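Local coordinates for protein tropomodulin TMD-1 (PDB 1PGV) that probably caps actin filaments at their pointed end, blocking elongation and depolymerization there, this chain being the C-terminal domain of a tropomodulin, at residues A[70-75]-A[97-102]; A[121-126]-A[154-159]. All coordinates share one frame; numbering follows the deposited sequence. Where two conformers were deposited one is given.

Contact 1 of 2, residues A[70-75]-A[97-102]; sequences KHIEKF and SPSLRV
Ser99 meets Ile72, and Arg101 and Val102 meet Glu73, where two neighbouring units of a leucine-rich repeat fold enter their short parallel strands. Backbone bonds define the pairing. Lys74 and Val102 form a parallel bridge with CA atoms 4.7 Å apart, and Phe75 N donates to Val102 O at 3.0 Å. One carbonyl is gripped twice: Glu73 O accepts from both Arg101 N (2.8 Å) and Val102 N (3.0 Å), a forked acceptance where the chain enters the strand.

Hydroxyls organise the turn ahead of the strand. A chi1 of 61° sets Ser99 OG between its own backbone N and carbonyl carbon, from where it donates to Ile72 O at 2.7 Å. Ser97 OG works within its own segment, accepting from Ser99 N and, at 2.9 Å, from Leu100 N, the geometry of an ST turn and ST motif. Replacing Ser99 by an alanine would probably deprive Ile72 O of its hydroxyl donor and leave the two turns less firmly tied.

Apolar contacts lie along the strand and the loop leading into it. Leu100 CD1 lies against the CB methylene of Phe75, 3.9 Å away. Phe75 is buried against helices 90-96 and 56-66, touching Leu90, Leu93, Leu62 and Ile63. The Lys74 and Val102 side chains leave the same face of the sheet, next to each other, with Lys74 CG 4.0 Å from Val102 CB.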
loop_
_atom_site.group_PDB
_atom_site.type_symbol
_atom_site.label_atom_id
_atom_site.label_comp_id
_atom_site.label_asym_id
_atom_site.label_seq_id
_atom_site.Cartn_x
_atom_site.Cartn_y
_atom_site.Cartn_z
ATOM N N LYS A 70 -2.868 -13.699 -7.686
ATOM C CA LYS A 70 -1.426 -13.603 -7.841
ATOM C C LYS A 70 -1.146 -12.752 -9.072
ATOM O O LYS A 70 -0.034 -12.733 -9.591
ATOM C CB LYS A 70 -0.801 -14.992 -8.001
ATOM C CG LYS A 70 -1.377 -15.830 -9.128
ATOM C CD LYS A 70 -0.675 -17.182 -9.198
ATOM C CE LYS A 70 -1.340 -18.109 -10.202
ATOM N NZ LYS A 70 -1.347 -17.535 -11.577
ATOM N N HIS A 71 -2.168 -12.027 -9.517
ATOM C CA HIS A 71 -2.053 -11.186 -10.699
ATOM C C HIS A 71 -2.279 -9.697 -10.453
ATOM O O HIS A 71 -1.724 -8.860 -11.162
ATOM C CB HIS A 71 -3.034 -11.687 -11.762
ATOM C CG HIS A 71 -2.824 -13.120 -12.140
ATOM N ND1 HIS A 71 -1.779 -13.535 -12.937
ATOM C CD2 HIS A 71 -3.508 -14.240 -11.805
ATOM C CE1 HIS A 71 -1.826 -14.848 -13.077
ATOM N NE2 HIS A 71 -2.867 -15.300 -12.400
ATOM N N ILE A 72 -3.086 -9.355 -9.454
ATOM C CA ILE A 72 -3.360 -7.949 -9.184
ATOM C C ILE A 72 -2.071 -7.139 -9.048
ATOM O O ILE A 72 -1.157 -7.521 -8.318
ATOM C CB ILE A 72 -4.236 -7.780 -7.919
ATOM C CG1 ILE A 72 -4.539 -6.296 -7.698
ATOM C CG2 ILE A 72 -3.545 -8.406 -6.718
ATOM C CD1 ILE A 72 -5.546 -6.030 -6.581
ATOM N N GLU A 73 -2.011 -6.021 -9.766
ATOM C CA GLU A 73 -0.843 -5.151 -9.770
ATOM C C GLU A 73 -1.096 -3.793 -9.140
ATOM O O GLU A 73 -0.176 -3.165 -8.612
ATOM C CB GLU A 73 -0.352 -4.947 -11.209
ATOM C CG GLU A 73 0.301 -6.177 -11.809
ATOM C CD GLU A 73 0.634 -6.006 -13.280
ATOM O OE1 GLU A 73 0.787 -4.851 -13.733
ATOM O OE2 GLU A 73 0.753 -7.033 -13.976
ATOM N N LYS A 74 -2.337 -3.328 -9.209
ATOM C CA LYS A 74 -2.687 -2.035 -8.641
ATOM C C LYS A 74 -4.004 -2.115 -7.886
ATOM O O LYS A 74 -5.001 -2.618 -8.401
ATOM C CB LYS A 74 -2.790 -0.976 -9.739
ATOM C CG LYS A 74 -1.512 -0.771 -10.531
ATOM C CD LYS A 74 -1.684 0.325 -11.575
ATOM C CE LYS A 74 -0.406 0.536 -12.375
ATOM N NZ LYS A 74 -0.551 1.653 -13.353
ATOM N N PHE A 75 -3.997 -1.620 -6.653
ATOM C CA PHE A 75 -5.190 -1.636 -5.820
ATOM C C PHE A 75 -5.304 -0.257 -5.190
ATOM O O PHE A 75 -4.452 0.148 -4.400
ATOM C CB PHE A 75 -5.062 -2.729 -4.754
ATOM C CG PHE A 75 -6.329 -2.982 -3.978
ATOM C CD1 PHE A 75 -7.570 -2.637 -4.505
ATOM C CD2 PHE A 75 -6.281 -3.601 -2.732
ATOM C CE1 PHE A 75 -8.746 -2.908 -3.803
ATOM C CE2 PHE A 75 -7.452 -3.877 -2.022
ATOM C CZ PHE A 75 -8.684 -3.529 -2.562
ATOM N N SER A 97 0.788 -11.093 -1.279
ATOM C CA SER A 97 0.927 -10.807 -2.710
ATOM C C SER A 97 2.321 -10.688 -3.315
ATOM O O SER A 97 3.175 -9.965 -2.809
ATOM C CB SER A 97 0.146 -9.538 -3.059
ATOM O OG SER A 97 0.246 -9.255 -4.454
ATOM N N PRO A 98 2.567 -11.413 -4.421
ATOM C CA PRO A 98 3.870 -11.353 -5.086
ATOM C C PRO A 98 3.801 -10.381 -6.273
ATOM O O PRO A 98 4.825 -10.007 -6.850
ATOM C CB PRO A 98 4.079 -12.791 -5.537
ATOM C CG PRO A 98 2.715 -13.178 -5.963
ATOM C CD PRO A 98 1.839 -12.629 -4.829
ATOM N N SER A 99 2.587 -9.948 -6.604
ATOM C CA SER A 99 2.370 -9.068 -7.749
ATOM C C SER A 99 1.943 -7.627 -7.489
ATOM O O SER A 99 2.100 -6.769 -8.359
ATOM C CB SER A 99 1.346 -9.718 -8.690
ATOM O OG SER A 99 0.096 -9.918 -8.036
ATOM N N LEU A 100 1.396 -7.343 -6.308
ATOM C CA LEU A 100 0.938 -5.984 -6.022
ATOM C C LEU A 100 2.069 -4.967 -6.107
ATOM O O LEU A 100 3.037 -5.026 -5.345
ATOM C CB LEU A 100 0.274 -5.925 -4.636
ATOM C CG LEU A 100 -0.475 -4.637 -4.295
ATOM C CD1 LEU A 100 -1.568 -4.372 -5.332
ATOM C CD2 LEU A 100 -1.097 -4.776 -2.900
ATOM N N ARG A 101 1.927 -4.020 -7.031
ATOM C CA ARG A 101 2.934 -2.994 -7.266
ATOM C C ARG A 101 2.574 -1.622 -6.725
ATOM O O ARG A 101 3.447 -0.856 -6.322
ATOM C CB ARG A 101 3.183 -2.867 -8.772
ATOM C CG ARG A 101 3.621 -4.155 -9.430
ATOM C CD ARG A 101 5.124 -4.220 -9.509
ATOM N NE ARG A 101 5.643 -3.084 -10.266
ATOM C CZ ARG A 101 6.933 -2.847 -10.470
ATOM N NH1 ARG A 101 7.847 -3.672 -9.975
ATOM N NH2 ARG A 101 7.309 -1.779 -11.162
ATOM N N VAL A 102 1.288 -1.301 -6.740
ATOM C CA VAL A 102 0.833 -0.002 -6.277
ATOM C C VAL A 102 -0.342 -0.165 -5.321
ATOM O O VAL A 102 -1.300 -0.871 -5.619
ATOM C CB VAL A 102 0.395 0.880 -7.474
ATOM C CG1 VAL A 102 -0.172 2.203 -6.985
ATOM C CG2 VAL A 102 1.589 1.125 -8.392
#

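Contact 2 of 2, residues A[121-126]-A[154-159]; sequences STLVTQ and EENESL
Gln126 reaches across to Glu157 and Ser158, joining two turns of the leucine-rich repeat domain, one after helix 112-121 and the other after helix 143-155. Gln126 accepts a hydrogen bond at its backbone O and another at its side-chain OE1. Ser158 OG donates to Gln126 O at 2.7 Å, in the carbonyl plane. Glu157 N donates to Gln126 OE1 at 2.8 Å; the N-H points almost straight at the oxygen (167°), yet the nitrogen sits above the amide plane. With CG anti to the carbonyl carbon (chi1 -69°), the extended Gln126 chain carries the amide over to the 154-159 turn, while NE2 bonds weakly back to Leu123 O.

Asn156 shapes its own turn through OD1, which accepts from Ser158 N and Leu159 N, an Asx turn and Asx motif. Its ND2 makes a weak bond to Thr122 OG1, whose stronger partner is Leu119 O in helix 112-121. The Gln126 and Asn156 side chains run antiparallel, their amide planes 44° apart.

Waters extend the polar network: one accepts from Gln126 NE2 and donates to Glu155 O, and another donates to both Gln126 OE1 and Ser158 OG. A third accepts from Asn156 ND2 at 2.9 Å.

Apolar packing falls to Leu123. Its side chain lies across that of Glu155, and the Leu123 CD2 methyl packs 3.7 Å from Asn156 CB.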
loop_
_atom_site.group_PDB
_atom_site.type_symbol
_atom_site.label_atom_id
_atom_site.label_comp_id
_atom_site.label_asym_id
_atom_site.label_seq_id
_atom_site.Cartn_x
_atom_site.Cartn_y
_atom_site.Cartn_z
ATOM N N SER A 121 4.831 -4.403 6.677
ATOM C CA SER A 121 4.426 -5.645 6.027
ATOM C C SER A 121 4.925 -5.747 4.586
ATOM O O SER A 121 4.989 -6.838 4.032
ATOM C CB SER A 121 2.903 -5.798 6.055
ATOM O OG SER A 121 2.261 -4.781 5.308
ATOM N N THR A 122 5.281 -4.613 3.994
ATOM C CA THR A 122 5.773 -4.603 2.609
ATOM C C THR A 122 7.101 -5.350 2.483
ATOM O O THR A 122 7.536 -5.695 1.377
ATOM C CB THR A 122 5.985 -3.163 2.093
ATOM O OG1 THR A 122 7.054 -2.539 2.818
ATOM C CG2 THR A 122 4.709 -2.340 2.262
ATOM N N LEU A 123 7.741 -5.619 3.618
ATOM C CA LEU A 123 9.028 -6.299 3.611
ATOM C C LEU A 123 8.969 -7.793 3.333
ATOM O O LEU A 123 9.974 -8.392 2.947
ATOM C CB LEU A 123 9.752 -6.063 4.944
ATOM C CG LEU A 123 10.132 -4.612 5.242
ATOM C CD1 LEU A 123 10.708 -4.509 6.663
ATOM C CD2 LEU A 123 11.157 -4.127 4.221
ATOM N N VAL A 124 7.803 -8.397 3.513
ATOM C CA VAL A 124 7.676 -9.830 3.296
ATOM C C VAL A 124 7.955 -10.252 1.851
ATOM O O VAL A 124 8.797 -11.120 1.605
ATOM C CB VAL A 124 6.280 -10.320 3.717
ATOM C CG1 VAL A 124 6.158 -11.819 3.486
ATOM C CG2 VAL A 124 6.046 -9.985 5.191
ATOM N N THR A 125 7.259 -9.639 0.899
ATOM C CA THR A 125 7.463 -9.988 -0.511
ATOM C C THR A 125 8.119 -8.862 -1.300
ATOM O O THR A 125 8.693 -9.092 -2.378
ATOM C CB THR A 125 6.134 -10.321 -1.210
ATOM O OG1 THR A 125 5.336 -9.135 -1.304
ATOM C CG2 THR A 125 5.379 -11.383 -0.445
ATOM N N GLN A 126 8.027 -7.645 -0.772
ATOM C CA GLN A 126 8.583 -6.470 -1.425
ATOM C C GLN A 126 8.165 -6.325 -2.895
ATOM O O GLN A 126 8.961 -5.931 -3.755
ATOM C CB GLN A 126 10.111 -6.465 -1.283
ATOM C CG GLN A 126 10.548 -6.231 0.171
ATOM C CD GLN A 126 12.048 -6.120 0.344
ATOM O OE1 GLN A 126 12.728 -5.446 -0.429
ATOM N NE2 GLN A 126 12.572 -6.769 1.384
ATOM N N GLU A 154 13.894 1.875 4.741
ATOM C CA GLU A 154 15.317 1.732 4.488
ATOM C C GLU A 154 15.684 0.281 4.190
ATOM O O GLU A 154 16.621 0.014 3.441
ATOM C CB GLU A 154 16.100 2.262 5.693
ATOM C CG GLU A 154 17.581 2.410 5.483
ATOM C CD GLU A 154 18.240 3.166 6.622
ATOM O OE1 GLU A 154 18.248 4.416 6.592
ATOM O OE2 GLU A 154 18.734 2.498 7.551
ATOM N N GLU A 155 14.938 -0.662 4.762
ATOM C CA GLU A 155 15.209 -2.077 4.541
ATOM C C GLU A 155 14.526 -2.600 3.275
ATOM O O GLU A 155 14.878 -3.664 2.763
ATOM C CB GLU A 155 14.732 -2.897 5.744
ATOM C CG GLU A 155 15.288 -4.296 5.788
ATOM C CD GLU A 155 14.761 -5.095 6.962
ATOM O OE1 GLU A 155 14.573 -4.500 8.047
ATOM O OE2 GLU A 155 14.551 -6.314 6.795
ATOM N N ASN A 156 13.550 -1.854 2.777
ATOM C CA ASN A 156 12.809 -2.267 1.583
ATOM C C ASN A 156 13.608 -1.884 0.334
ATOM O O ASN A 156 13.975 -0.729 0.169
ATOM C CB ASN A 156 11.443 -1.576 1.560
ATOM C CG ASN A 156 10.521 -2.134 0.484
ATOM O OD1 ASN A 156 10.863 -2.130 -0.704
ATOM N ND2 ASN A 156 9.344 -2.621 0.896
ATOM N N GLU A 157 13.859 -2.855 -0.541
ATOM C CA GLU A 157 14.633 -2.601 -1.760
ATOM C C GLU A 157 13.796 -2.290 -3.007
ATOM O O GLU A 157 14.347 -1.877 -4.033
ATOM C CB GLU A 157 15.542 -3.797 -2.056
ATOM C CG GLU A 157 16.626 -4.035 -1.017
ATOM C CD GLU A 157 17.483 -5.256 -1.327
ATOM O OE1 GLU A 157 18.401 -5.549 -0.535
ATOM O OE2 GLU A 157 17.240 -5.925 -2.356
ATOM N N SER A 158 12.478 -2.468 -2.918
ATOM C CA SER A 158 11.599 -2.228 -4.070
ATOM C C SER A 158 10.874 -0.882 -4.110
ATOM O O SER A 158 10.612 -0.351 -5.188
ATOM C CB SER A 158 10.562 -3.347 -4.175
ATOM O OG SER A 158 11.179 -4.607 -4.373
ATOM N N LEU A 159 10.535 -0.327 -2.945
ATOM C CA LEU A 159 9.831 0.950 -2.898
ATOM C C LEU A 159 10.517 2.101 -3.626
ATOM O O LEU A 159 11.681 2.414 -3.367
ATOM C CB LEU A 159 9.592 1.377 -1.440
ATOM C CG LEU A 159 8.604 0.508 -0.664
ATOM C CD1 LEU A 159 8.595 0.943 0.803
ATOM C CD2 LEU A 159 7.208 0.652 -1.262
HETATM O O HOH W 1 7.563 -3.384 -1.236
HETATM O O HOH W 2 15.387 -6.233 2.482
HETATM O O HOH W 3 13.364 -5.946 -3.340
#

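Overall arrangement
Contacts 1 and 2 follow in series along the chain, their centres about 14 Å apart, and each joins a turn between helix and strand to that of a neighbouring repeat. They touch directly: Ser97 O of contact 1 and Thr125 OG1 of contact 2 are 2.8 Å apart, a probable hydrogen bond. Ser127, just beyond 121-126, adds a hydroxyl bond to Leu100 O. The two use a similar scheme, Ser97 OG and Asn156 OD1 each accepting from the amides two and three residues on, while Ser99 and Ser158 each donate to a carbonyl of the preceding turn. Both lie at the amino-terminal ends of strands in the parallel sheet.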